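Myo-inositol phosphohydrolase (Mitsuokella multacida, PDB 4WU3) probably removes phosphate groups from inositol polyphosphates such as phytate, as a tandem-repeat phosphatase of the PTP-like phytase family. Local coordinates at residues Ile418-Gln423 against His537-Ala542; Ala509-Trp514 against Ala544-Ala549; Leu60-Arg65 against Ala244-Thr249; Ser95-Lys100 against Trp237-Ser242. The protein carries 2 engineered substitutions. One frame throughout, in Å; residues are numbered along the deposited sequence.

Contact 1: Ile418-Gln423 against His537-Ala542; sequences IMDLRQ and HFHSQA. Engineered in segment 537-542: Ser540 (natural residue Cys). With 4IP (inositol-(1,3,4,5)-tetrakisphosphate), chain F.
Over one face of the Phe538 ring sits Met419 CG, 4.2 Å from the ring centroid, in a CH-pi contact, while Leu421 CD2 meets its edge. The His539 imidazole has Ile418 CG2 in its plane, at the edge near CD2. The guanidinium of Arg422 turns one face to Gln541 CG, 3.4 Å from NH2; its nitrogens are paired with Glu395, Glu424 and Asp345, so a long cation suits this corner. Asp420 CG, anti to its backbone N (chi1 172°), sets OD1 to receive the backbone N of Arg422 at 3.1 Å, from above the carboxylate plane, closing an Asx turn over Leu421, while OD2 is hydrogen-bonded to Tyr504 and His426. His539 holds the start of the loop: its ND1 gives a nearly straight bond (174°) to a lone pair of Ser540 O, and NE2 pairs with Glu493. Between these two layers of side chains the strands run parallel, Met419 N donating to His537 O at 2.8 Å and Leu421 N to His539 O at 3.1 Å. Beyond them Gln541 N reaches the inositol phosphate. Ser540 is engineered from cysteine; the sequence marks this as the HCX5R phosphate-binding loop, leaving the central parallel strand of a PTP-like phosphatase.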
# COMPACT_ATOMS: atom_id res chain seq x y z
N ILE A 418 -31.84 37.62 8.76
CA ILE A 418 -31.56 36.32 8.16
C ILE A 418 -30.10 35.99 8.48
O ILE A 418 -29.19 36.73 8.09
CB ILE A 418 -31.78 36.34 6.63
CG1 ILE A 418 -33.25 36.63 6.29
CG2 ILE A 418 -31.33 35.03 6.00
CD1 ILE A 418 -34.26 35.69 6.92
N MET A 419 -29.90 34.91 9.22
CA MET A 419 -28.57 34.47 9.61
C MET A 419 -28.13 33.33 8.69
O MET A 419 -28.49 32.17 8.91
CB MET A 419 -28.54 34.03 11.07
CG MET A 419 -29.12 35.03 12.06
SD MET A 419 -28.18 36.58 12.19
CE MET A 419 -26.63 36.01 12.89
N ASP A 420 -27.37 33.67 7.66
CA ASP A 420 -26.91 32.70 6.68
C ASP A 420 -25.65 32.04 7.23
O ASP A 420 -24.63 32.70 7.40
CB ASP A 420 -26.65 33.41 5.35
CG ASP A 420 -25.98 32.53 4.31
OD1 ASP A 420 -25.90 31.30 4.48
OD2 ASP A 420 -25.53 33.10 3.29
N LEU A 421 -25.72 30.75 7.53
CA LEU A 421 -24.63 30.06 8.20
C LEU A 421 -23.74 29.26 7.26
O LEU A 421 -23.00 28.39 7.71
CB LEU A 421 -25.19 29.11 9.25
CG LEU A 421 -26.13 29.71 10.30
CD1 LEU A 421 -26.85 28.61 11.06
CD2 LEU A 421 -25.34 30.61 11.24
N ARG A 422 -23.80 29.54 5.97
CA ARG A 422 -23.17 28.68 4.97
C ARG A 422 -21.75 29.11 4.55
O ARG A 422 -21.56 30.19 3.98
CB ARG A 422 -24.05 28.63 3.73
CG ARG A 422 -25.46 28.15 4.00
CD ARG A 422 -26.22 28.04 2.69
NE ARG A 422 -25.75 26.94 1.87
CZ ARG A 422 -26.27 26.61 0.69
NH1 ARG A 422 -27.28 27.31 0.18
NH2 ARG A 422 -25.78 25.57 0.02
N GLN A 423 -20.77 28.24 4.80
CA GLN A 423 -19.41 28.53 4.36
C GLN A 423 -19.31 28.40 2.85
O GLN A 423 -18.61 29.17 2.19
CB GLN A 423 -18.39 27.59 5.00
CG GLN A 423 -16.97 27.93 4.55
CD GLN A 423 -15.90 27.03 5.14
OE1 GLN A 423 -15.96 25.80 5.01
NE2 GLN A 423 -14.90 27.65 5.77
N HIS A 537 -33.56 34.48 12.11
CA HIS A 537 -33.90 33.32 11.30
C HIS A 537 -32.65 32.64 10.76
O HIS A 537 -31.99 33.16 9.88
CB HIS A 537 -34.79 33.70 10.13
CG HIS A 537 -35.14 32.54 9.26
ND1 HIS A 537 -36.25 31.75 9.48
CD2 HIS A 537 -34.51 32.01 8.19
CE1 HIS A 537 -36.29 30.79 8.58
NE2 HIS A 537 -35.25 30.93 7.78
N PHE A 538 -32.33 31.47 11.30
CA PHE A 538 -31.16 30.75 10.88
C PHE A 538 -31.47 29.83 9.71
O PHE A 538 -32.50 29.14 9.70
CB PHE A 538 -30.62 29.91 12.02
CG PHE A 538 -30.09 30.71 13.15
CD1 PHE A 538 -28.79 31.15 13.16
CD2 PHE A 538 -30.91 31.00 14.23
CE1 PHE A 538 -28.31 31.89 14.22
CE2 PHE A 538 -30.43 31.75 15.29
CZ PHE A 538 -29.13 32.19 15.29
N HIS A 539 -30.58 29.82 8.73
CA HIS A 539 -30.66 28.83 7.66
C HIS A 539 -29.27 28.34 7.31
O HIS A 539 -28.27 29.02 7.52
CB HIS A 539 -31.38 29.38 6.41
CG HIS A 539 -30.49 30.15 5.48
ND1 HIS A 539 -29.66 29.54 4.57
CD2 HIS A 539 -30.29 31.48 5.34
CE1 HIS A 539 -28.98 30.46 3.91
NE2 HIS A 539 -29.34 31.65 4.36
N SER A 540 -29.21 27.12 6.80
CA SER A 540 -27.99 26.61 6.21
C SER A 540 -28.43 26.00 4.89
O SER A 540 -29.21 26.62 4.17
CB SER A 540 -27.31 25.62 7.15
OG SER A 540 -28.29 24.86 7.84
N GLN A 541 -27.96 24.80 4.55
CA GLN A 541 -28.34 24.18 3.28
C GLN A 541 -29.68 23.49 3.47
O GLN A 541 -30.62 23.75 2.73
CB GLN A 541 -27.28 23.18 2.79
CG GLN A 541 -27.38 22.82 1.31
CD GLN A 541 -28.46 21.80 0.99
OE1 GLN A 541 -28.81 20.97 1.81
NE2 GLN A 541 -28.97 21.85 -0.23
N ALA A 542 -29.75 22.64 4.48
CA ALA A 542 -30.93 21.82 4.74
C ALA A 542 -31.73 22.24 5.97
O ALA A 542 -32.77 21.67 6.26
CB ALA A 542 -30.53 20.37 4.88
C1 4IP F . -26.74 19.25 6.52
O1 4IP F . -27.53 20.28 7.12
C2 4IP F . -26.94 19.24 5.01
O2 4IP F . -28.33 19.11 4.72
C3 4IP F . -26.21 18.08 4.35
O3 4IP F . -26.47 18.09 2.94
C4 4IP F . -26.64 16.73 4.94
O4 4IP F . -25.85 15.69 4.35
C5 4IP F . -26.44 16.74 6.45
O5 4IP F . -26.89 15.50 7.02
C6 4IP F . -27.17 17.91 7.11
O6 4IP F . -26.92 17.91 8.52
P1 4IP F . -27.05 21.81 7.20
O1P 4IP F . -25.94 21.80 8.22
O2P 4IP F . -28.31 22.53 7.62
O3P 4IP F . -26.62 22.15 5.79
P3 4IP F . -25.24 18.14 1.90
O4P 4IP F . -24.23 17.16 2.46
O5P 4IP F . -24.80 19.59 1.93
O6P 4IP F . -25.83 17.70 0.59
P4 4IP F . -26.51 14.38 3.69
O7P 4IP F . -27.60 14.90 2.78
O8P 4IP F . -25.35 13.75 2.96
O9P 4IP F . -27.02 13.59 4.89
P5 4IP F . -26.08 14.85 8.26
OPF 4IP F . -24.64 15.30 8.09
OPG 4IP F . -26.30 13.36 8.05
OPH 4IP F . -26.76 15.42 9.48

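Contact 2: Ala509-Trp514 against Ala544-Ala549; sequences ATDHIW and AGRTTA. With 4IP (inositol-(1,3,4,5)-tetrakisphosphate), chain F.
Arg546 sets its CG opposite its carbonyl carbon (chi1 -72°), runs straight through chi2 and bends at chi3, while Asp511 holds its CG anti to its backbone N (chi1 -168°); together these bring carboxylate and guanidinium into a stack. The two planes are nearly parallel, 9° apart, with Asp511 CB centred 3.6 Å above the guanidinium. Asp511 OD1 and NH2 of Arg546 form a salt bridge at 3.6 Å, but of charges only, because the oxygen lies well out of the guanidinium plane. The N-H groups are spent around the edge instead: NH1 donates to Ala509 O at 3.0 Å, nearly in plane, NE to O1P of the inositol phosphate, and NH2 to O3P at 2.7 Å. Glu424 also pairs with NH1, so the group is fixed in rotation from several sides, and only arginine offers so many in-plane donors. O1P is gripped a second time by the backbone N of Arg546, at 2.8 Å. Asp511 OD2 stands 2.7 Å from O5P, on a different phosphate. Gly545 suits the helix start, since a beta carbon there would run into the ligand. Trp514 CZ3 rests on Ala549 CB, at 4.4 Å. The arrangement is that of the HCX5R phosphate-binding loop, its arginine Arg546 at a helix N-terminus, facing an Asp-bearing loop that lines the same inositol phosphate pocket.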
# COMPACT_ATOMS: atom_id res chain seq x y z
N ALA A 509 -19.94 28.90 8.24
CA ALA A 509 -19.80 27.65 8.99
C ALA A 509 -19.68 26.47 8.03
O ALA A 509 -20.48 26.33 7.11
CB ALA A 509 -20.97 27.46 9.94
N THR A 510 -18.67 25.64 8.25
CA THR A 510 -18.41 24.51 7.36
C THR A 510 -19.47 23.44 7.55
O THR A 510 -19.85 23.12 8.67
CB THR A 510 -17.03 23.90 7.62
OG1 THR A 510 -16.03 24.91 7.43
CG2 THR A 510 -16.78 22.73 6.65
N ASP A 511 -19.96 22.89 6.44
CA ASP A 511 -21.02 21.90 6.46
C ASP A 511 -20.56 20.60 7.13
O ASP A 511 -19.39 20.21 7.03
CB ASP A 511 -21.48 21.63 5.03
CG ASP A 511 -22.76 20.83 4.97
OD1 ASP A 511 -23.34 20.52 6.03
OD2 ASP A 511 -23.17 20.51 3.84
N HIS A 512 -21.50 19.95 7.83
CA HIS A 512 -21.30 18.66 8.50
C HIS A 512 -20.57 18.72 9.84
O HIS A 512 -20.55 17.72 10.55
CB HIS A 512 -20.58 17.65 7.59
CG HIS A 512 -21.19 17.51 6.24
ND1 HIS A 512 -22.41 16.91 6.03
CD2 HIS A 512 -20.76 17.91 5.02
CE1 HIS A 512 -22.71 16.93 4.74
NE2 HIS A 512 -21.72 17.54 4.10
N ILE A 513 -19.96 19.85 10.19
CA ILE A 513 -19.08 19.87 11.36
C ILE A 513 -19.52 20.87 12.42
O ILE A 513 -20.27 21.81 12.16
CB ILE A 513 -17.59 20.13 10.99
CG1 ILE A 513 -17.31 21.60 10.75
CG2 ILE A 513 -17.19 19.34 9.75
CD1 ILE A 513 -15.83 21.89 10.53
N TRP A 514 -19.05 20.62 13.64
CA TRP A 514 -19.36 21.50 14.75
C TRP A 514 -18.81 22.89 14.44
O TRP A 514 -17.65 23.02 14.07
CB TRP A 514 -18.76 20.95 16.04
CG TRP A 514 -18.90 21.87 17.17
CD1 TRP A 514 -17.92 22.61 17.74
CD2 TRP A 514 -20.11 22.18 17.88
NE1 TRP A 514 -18.43 23.36 18.77
CE2 TRP A 514 -19.78 23.12 18.87
CE3 TRP A 514 -21.44 21.76 17.77
CZ2 TRP A 514 -20.72 23.65 19.74
CZ3 TRP A 514 -22.37 22.27 18.63
CH2 TRP A 514 -22.01 23.21 19.62
N ALA A 544 -30.76 21.72 8.95
CA ALA A 544 -30.58 20.62 9.90
C ALA A 544 -29.37 20.85 10.81
O ALA A 544 -29.49 21.49 11.86
CB ALA A 544 -30.46 19.29 9.17
N GLY A 545 -28.21 20.34 10.38
CA GLY A 545 -26.98 20.35 11.19
C GLY A 545 -26.55 21.69 11.75
O GLY A 545 -26.61 21.94 12.96
N ARG A 546 -26.09 22.56 10.86
CA ARG A 546 -25.63 23.88 11.26
C ARG A 546 -26.75 24.75 11.86
O ARG A 546 -26.55 25.39 12.88
CB ARG A 546 -24.99 24.58 10.08
CG ARG A 546 -23.63 23.99 9.73
CD ARG A 546 -23.13 24.52 8.40
NE ARG A 546 -23.95 24.00 7.30
CZ ARG A 546 -23.75 24.29 6.02
NH1 ARG A 546 -22.75 25.09 5.67
NH2 ARG A 546 -24.54 23.75 5.09
N THR A 547 -27.91 24.75 11.22
CA THR A 547 -29.04 25.54 11.69
C THR A 547 -29.49 25.17 13.10
O THR A 547 -29.70 26.05 13.95
CB THR A 547 -30.22 25.41 10.72
OG1 THR A 547 -29.93 26.13 9.52
CG2 THR A 547 -31.50 25.96 11.33
N THR A 548 -29.65 23.87 13.36
CA THR A 548 -30.11 23.40 14.67
C THR A 548 -29.05 23.59 15.75
O THR A 548 -29.37 23.87 16.90
CB THR A 548 -30.53 21.92 14.64
OG1 THR A 548 -31.43 21.69 13.55
CG2 THR A 548 -31.23 21.57 15.93
N ALA A 549 -27.79 23.45 15.36
CA ALA A 549 -26.68 23.76 16.27
C ALA A 549 -26.75 25.21 16.77
O ALA A 549 -26.74 25.47 17.97
CB ALA A 549 -25.35 23.50 15.57
C1 4IP F . -26.74 19.25 6.52
O1 4IP F . -27.53 20.28 7.12
C2 4IP F . -26.94 19.24 5.01
O2 4IP F . -28.33 19.11 4.72
C3 4IP F . -26.21 18.08 4.35
O3 4IP F . -26.47 18.09 2.94
C4 4IP F . -26.64 16.73 4.94
O4 4IP F . -25.85 15.69 4.35
C5 4IP F . -26.44 16.74 6.45
O5 4IP F . -26.89 15.50 7.02
C6 4IP F . -27.17 17.91 7.11
O6 4IP F . -26.92 17.91 8.52
P1 4IP F . -27.05 21.81 7.20
O1P 4IP F . -25.94 21.80 8.22
O2P 4IP F . -28.31 22.53 7.62
O3P 4IP F . -26.62 22.15 5.79
P3 4IP F . -25.24 18.14 1.90
O4P 4IP F . -24.23 17.16 2.46
O5P 4IP F . -24.80 19.59 1.93
O6P 4IP F . -25.83 17.70 0.59
P4 4IP F . -26.51 14.38 3.69
O7P 4IP F . -27.60 14.90 2.78
O8P 4IP F . -25.35 13.75 2.96
O9P 4IP F . -27.02 13.59 4.89
P5 4IP F . -26.08 14.85 8.26
OPF 4IP F . -24.64 15.30 8.09
OPG 4IP F . -26.30 13.36 8.05
OPH 4IP F . -26.76 15.42 9.48

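Contact 3: Leu60-Arg65 against Ala244-Thr249; sequences LPRNFR and AGMGRT. With PO4 (phosphate ion), chain G.
A type II turn from Pro61 to Phe64 lays Asn63 against Gly245, CA to CA 6.0 Å, and both residues have positive phi, a conformation glycine and asparagine adopt readily. Side chains then take two loop carbonyls. Asn63 ND2 donates to Ala244 O at 2.8 Å, the oxygen lying in the amide plane and the bond straight (166°). Arg65 starts with its CG wedged between its backbone N and carbonyl carbon (chi1 69°) and bends at chi2, which carries the guanidinium back towards the loop. There NH1 meets Gly245 O at 2.9 Å and also holds Asn63 O at 3.0 Å, each oxygen close to the guanidinium plane. A methionine in place of Arg65 would probably leave the carbonyls of Gly245 and Asn63 without this shared donor and let the turn drift from the loop. Ala244 CB packs over one face of the Arg62 guanidinium, 3.5 Å from NH1, and Thr249 CG2 slides past Arg65 NH2. Holding Gly245 O outward helps to aim the N-H of the same peptide, Met246 N, at phosphate O2; Ala244 N donates to O3. Arg248 NE donates to phosphate O4 and NH1 to O3, each at 2.8 Å. Such a ring of amides closed by an arginine is the HCX5R phosphate-binding loop of PTP-like phosphatases, braced here by the 60-65 turn.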
# COMPACT_ATOMS: atom_id res chain seq x y z
N LEU A 60 17.64 5.54 29.53
CA LEU A 60 17.37 5.96 28.17
C LEU A 60 16.38 4.98 27.57
O LEU A 60 16.43 3.78 27.86
CB LEU A 60 18.65 5.97 27.35
CG LEU A 60 19.66 7.07 27.64
CD1 LEU A 60 20.86 6.93 26.73
CD2 LEU A 60 19.03 8.45 27.48
N PRO A 61 15.46 5.47 26.73
CA PRO A 61 14.47 4.59 26.15
C PRO A 61 15.01 3.73 25.02
O PRO A 61 16.14 3.90 24.58
CB PRO A 61 13.42 5.54 25.62
CG PRO A 61 14.17 6.78 25.27
CD PRO A 61 15.29 6.87 26.28
N ARG A 62 14.16 2.82 24.56
CA ARG A 62 14.40 1.94 23.44
C ARG A 62 14.85 2.67 22.19
O ARG A 62 14.29 3.69 21.81
CB ARG A 62 13.09 1.19 23.17
CG ARG A 62 13.07 0.27 21.96
CD ARG A 62 11.68 -0.33 21.79
NE ARG A 62 11.62 -1.29 20.69
CZ ARG A 62 10.49 -1.66 20.10
NH1 ARG A 62 9.33 -1.16 20.49
NH2 ARG A 62 10.53 -2.54 19.11
N ASN A 63 15.89 2.13 21.56
CA ASN A 63 16.39 2.64 20.29
C ASN A 63 16.84 4.08 20.33
O ASN A 63 16.82 4.78 19.32
CB ASN A 63 15.33 2.47 19.19
CG ASN A 63 15.19 1.02 18.77
OD1 ASN A 63 16.18 0.29 18.72
ND2 ASN A 63 13.95 0.59 18.50
N PHE A 64 17.27 4.54 21.50
CA PHE A 64 17.80 5.89 21.59
C PHE A 64 19.09 6.02 20.78
O PHE A 64 19.96 5.16 20.85
CB PHE A 64 18.09 6.28 23.04
CG PHE A 64 18.69 7.65 23.16
CD1 PHE A 64 17.88 8.77 23.25
CD2 PHE A 64 20.05 7.82 23.13
CE1 PHE A 64 18.43 10.03 23.33
CE2 PHE A 64 20.61 9.08 23.20
CZ PHE A 64 19.79 10.18 23.30
N ARG A 65 19.21 7.09 20.01
CA ARG A 65 20.50 7.41 19.41
C ARG A 65 20.61 8.90 19.18
O ARG A 65 19.61 9.60 19.05
CB ARG A 65 20.72 6.67 18.09
CG ARG A 65 19.82 7.11 16.93
CD ARG A 65 18.47 6.41 16.98
NE ARG A 65 17.83 6.35 15.67
CZ ARG A 65 16.64 5.79 15.46
NH1 ARG A 65 15.96 5.26 16.45
NH2 ARG A 65 16.12 5.78 14.25
N ALA A 244 8.03 2.92 18.31
CA ALA A 244 9.15 2.00 18.46
C ALA A 244 10.49 2.67 18.16
O ALA A 244 11.54 2.09 18.42
CB ALA A 244 8.94 0.79 17.57
N GLY A 245 10.46 3.88 17.62
CA GLY A 245 11.66 4.57 17.21
C GLY A 245 12.29 3.89 16.01
O GLY A 245 13.50 4.00 15.75
N MET A 246 11.44 3.18 15.26
CA MET A 246 11.88 2.46 14.07
C MET A 246 11.48 3.18 12.78
O MET A 246 12.25 4.00 12.29
CB MET A 246 11.34 1.03 14.11
CG MET A 246 11.96 0.23 15.25
SD MET A 246 11.42 -1.49 15.37
CE MET A 246 12.22 -2.17 13.92
N GLY A 247 10.30 2.88 12.24
CA GLY A 247 9.88 3.43 10.94
C GLY A 247 9.73 4.95 10.83
O GLY A 247 10.49 5.63 10.14
N ARG A 248 8.71 5.48 11.50
CA ARG A 248 8.42 6.90 11.39
C ARG A 248 9.59 7.70 11.91
O ARG A 248 9.93 8.75 11.34
CB ARG A 248 7.15 7.27 12.16
CG ARG A 248 5.88 6.70 11.56
CD ARG A 248 4.71 6.75 12.54
NE ARG A 248 4.84 5.79 13.65
CZ ARG A 248 3.96 5.69 14.64
NH1 ARG A 248 4.15 4.80 15.60
NH2 ARG A 248 2.89 6.48 14.67
N THR A 249 10.23 7.21 12.97
CA THR A 249 11.38 7.91 13.56
C THR A 249 12.55 7.96 12.58
O THR A 249 13.18 9.00 12.41
CB THR A 249 11.81 7.27 14.90
OG1 THR A 249 10.83 7.56 15.90
CG2 THR A 249 13.13 7.83 15.37
P PO4 G . 7.52 3.24 14.58
O1 PO4 G . 7.76 1.80 14.20
O2 PO4 G . 8.87 3.81 14.99
O3 PO4 G . 6.53 3.35 15.71
O4 PO4 G . 6.99 4.06 13.42

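Contact 4: Ser95-Lys100 against Trp237-Ser242; sequences SCFSEK and WLHYHS. Engineered in segment 237-242: Ser242 (natural residue Cys). With PO4 (phosphate ion), chain G.
The Phe97 and His241 side chains cross at about a right angle, and their rings meet obliquely, with planes 58° apart and centroids 4.8 Å from each other. The contact is made by one corner of each: CE2 of Phe97 comes to 3.5 Å from His241 CD2. That CE2 also reaches His239 CD2, at 4.0 Å, so the phenyl end fits against two histidines of one strand, where a flat apolar ring can pack against their CD2 carbons without competing for their nitrogens. The nitrogens of His239 are hydrogen-bonded to Ser92 and Ser94. His241 puts its ring beside the chain leaving the strand, its CG between the backbone N and the carbonyl carbon (chi1 88°). From there ND1 donates to a lone pair of Ser242 O at 2.9 Å, with the oxygen close to the ring plane, while NE2 is bonded to Glu195. Cys96 lies alongside, its CA 3.7 Å from ND1 and its CB 3.4 Å from Ser242 O; a small side chain suits so close a passage. A leucine at His241 would probably leave Ser242 O and Glu195 without their shared partner and free the peptide after Ser242 to turn. Ser242 replaces the natural cysteine by engineering, and its OG donates to phosphate O2 at 2.5 Å. Chemically, then, the contact joins apolar covering to polar holding: Phe97 shields the imidazole, which, tied at both nitrogens, fixes the carbonyl from which the phosphate-binding loop departs.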
# COMPACT_ATOMS: atom_id res chain seq x y z
N SER A 95 12.36 5.48 20.69
CA SER A 95 11.00 5.06 20.93
C SER A 95 10.29 6.08 21.80
O SER A 95 10.89 7.03 22.30
CB SER A 95 11.02 3.76 21.72
OG SER A 95 11.40 4.01 23.07
N CYS A 96 9.01 5.85 22.05
CA CYS A 96 8.33 6.65 23.01
C CYS A 96 9.00 6.42 24.36
O CYS A 96 9.73 5.45 24.53
CB CYS A 96 6.83 6.33 23.04
SG CYS A 96 6.40 4.64 23.45
N PHE A 97 8.75 7.33 25.29
CA PHE A 97 9.44 7.36 26.58
C PHE A 97 8.48 7.62 27.74
O PHE A 97 7.49 8.36 27.62
CB PHE A 97 10.54 8.45 26.57
CG PHE A 97 10.13 9.76 25.92
CD1 PHE A 97 9.27 10.63 26.56
CD2 PHE A 97 10.63 10.11 24.67
CE1 PHE A 97 8.89 11.82 25.96
CE2 PHE A 97 10.26 11.31 24.06
CZ PHE A 97 9.39 12.16 24.71
N SER A 98 8.78 6.98 28.88
CA SER A 98 8.16 7.33 30.14
C SER A 98 8.73 8.66 30.62
O SER A 98 9.66 9.21 30.02
CB SER A 98 8.42 6.25 31.20
OG SER A 98 9.73 6.37 31.73
N GLU A 99 8.20 9.17 31.72
CA GLU A 99 8.70 10.44 32.25
C GLU A 99 10.16 10.35 32.70
O GLU A 99 10.96 11.22 32.40
CB GLU A 99 7.82 10.89 33.41
CG GLU A 99 8.09 12.31 33.86
CD GLU A 99 7.11 12.76 34.93
OE1 GLU A 99 6.67 11.91 35.72
OE2 GLU A 99 6.80 13.96 34.98
N LYS A 100 10.51 9.29 33.43
CA LYS A 100 11.91 9.09 33.83
C LYS A 100 12.84 8.90 32.63
O LYS A 100 14.01 9.27 32.67
CB LYS A 100 12.04 7.91 34.79
CG LYS A 100 11.41 8.15 36.16
CD LYS A 100 11.70 7.00 37.11
CE LYS A 100 10.83 7.10 38.36
NZ LYS A 100 11.13 8.34 39.11
N TRP A 237 17.62 21.82 19.66
CA TRP A 237 17.91 20.40 19.64
C TRP A 237 16.61 19.67 19.39
O TRP A 237 15.63 19.89 20.09
CB TRP A 237 18.54 19.96 20.96
CG TRP A 237 18.93 18.53 20.92
CD1 TRP A 237 18.10 17.46 21.01
CD2 TRP A 237 20.24 18.00 20.75
NE1 TRP A 237 18.80 16.30 20.91
CE2 TRP A 237 20.13 16.60 20.75
CE3 TRP A 237 21.50 18.58 20.59
CZ2 TRP A 237 21.23 15.76 20.61
CZ3 TRP A 237 22.59 17.74 20.44
CH2 TRP A 237 22.45 16.35 20.46
N LEU A 238 16.60 18.83 18.36
CA LEU A 238 15.42 18.07 17.97
C LEU A 238 15.51 16.60 18.35
O LEU A 238 16.48 15.91 18.02
CB LEU A 238 15.22 18.17 16.45
CG LEU A 238 14.85 19.55 15.92
CD1 LEU A 238 14.43 19.46 14.45
CD2 LEU A 238 13.74 20.18 16.74
N HIS A 239 14.50 16.12 19.06
CA HIS A 239 14.41 14.71 19.40
C HIS A 239 13.16 14.14 18.77
O HIS A 239 12.05 14.52 19.15
CB HIS A 239 14.35 14.52 20.92
CG HIS A 239 14.32 13.08 21.32
ND1 HIS A 239 15.46 12.32 21.42
CD2 HIS A 239 13.28 12.25 21.58
CE1 HIS A 239 15.14 11.09 21.75
NE2 HIS A 239 13.82 11.01 21.86
N TYR A 240 13.34 13.26 17.79
CA TYR A 240 12.22 12.63 17.08
C TYR A 240 11.85 11.32 17.76
O TYR A 240 12.72 10.53 18.17
CB TYR A 240 12.59 12.33 15.63
CG TYR A 240 12.96 13.53 14.81
CD1 TYR A 240 11.99 14.37 14.31
CD2 TYR A 240 14.29 13.80 14.50
CE1 TYR A 240 12.33 15.47 13.54
CE2 TYR A 240 14.64 14.89 13.75
CZ TYR A 240 13.67 15.73 13.26
OH TYR A 240 14.02 16.83 12.51
N HIS A 241 10.55 11.08 17.87
CA HIS A 241 10.11 9.78 18.35
C HIS A 241 8.74 9.37 17.81
O HIS A 241 7.89 10.21 17.46
CB HIS A 241 10.13 9.75 19.88
CG HIS A 241 8.86 10.23 20.49
ND1 HIS A 241 7.76 9.41 20.65
CD2 HIS A 241 8.50 11.43 20.99
CE1 HIS A 241 6.78 10.09 21.21
NE2 HIS A 241 7.21 11.32 21.42
N SER A 242 8.54 8.06 17.74
CA SER A 242 7.28 7.48 17.34
C SER A 242 6.89 6.49 18.44
O SER A 242 7.06 6.80 19.63
CB SER A 242 7.43 6.82 15.98
OG SER A 242 8.70 6.19 15.86
P PO4 G . 7.52 3.24 14.58
O1 PO4 G . 7.76 1.80 14.20
O2 PO4 G . 8.87 3.81 14.99
O3 PO4 G . 6.53 3.35 15.71
O4 PO4 G . 6.99 4.06 13.42

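The four contacts fall into two pairs, one in each PTP-like half of the chain, on opposite sides of its centre. Contacts 1 and 2 have centres 9 Å apart and share the bound inositol tetrakisphosphate; Gln423 OE1 reaches Thr510 OG1 at 2.6 Å, and Ser540 OG reaches Thr547 OG1 at 2.7 Å. Contacts 3 and 4, with centres 8 Å apart, share a phosphate ion, and the Met246 side chain of contact 3 lies about 5 Å from another inositol tetrakisphosphate; Thr249 OG1 likewise meets Ser242 OG at 2.5 Å. Between the pairs nothing touches: contacts 1 and 3 lie about 50 Å apart, centre to centre. The two engineered serines occupy equivalent positions in two phosphate-binding loops.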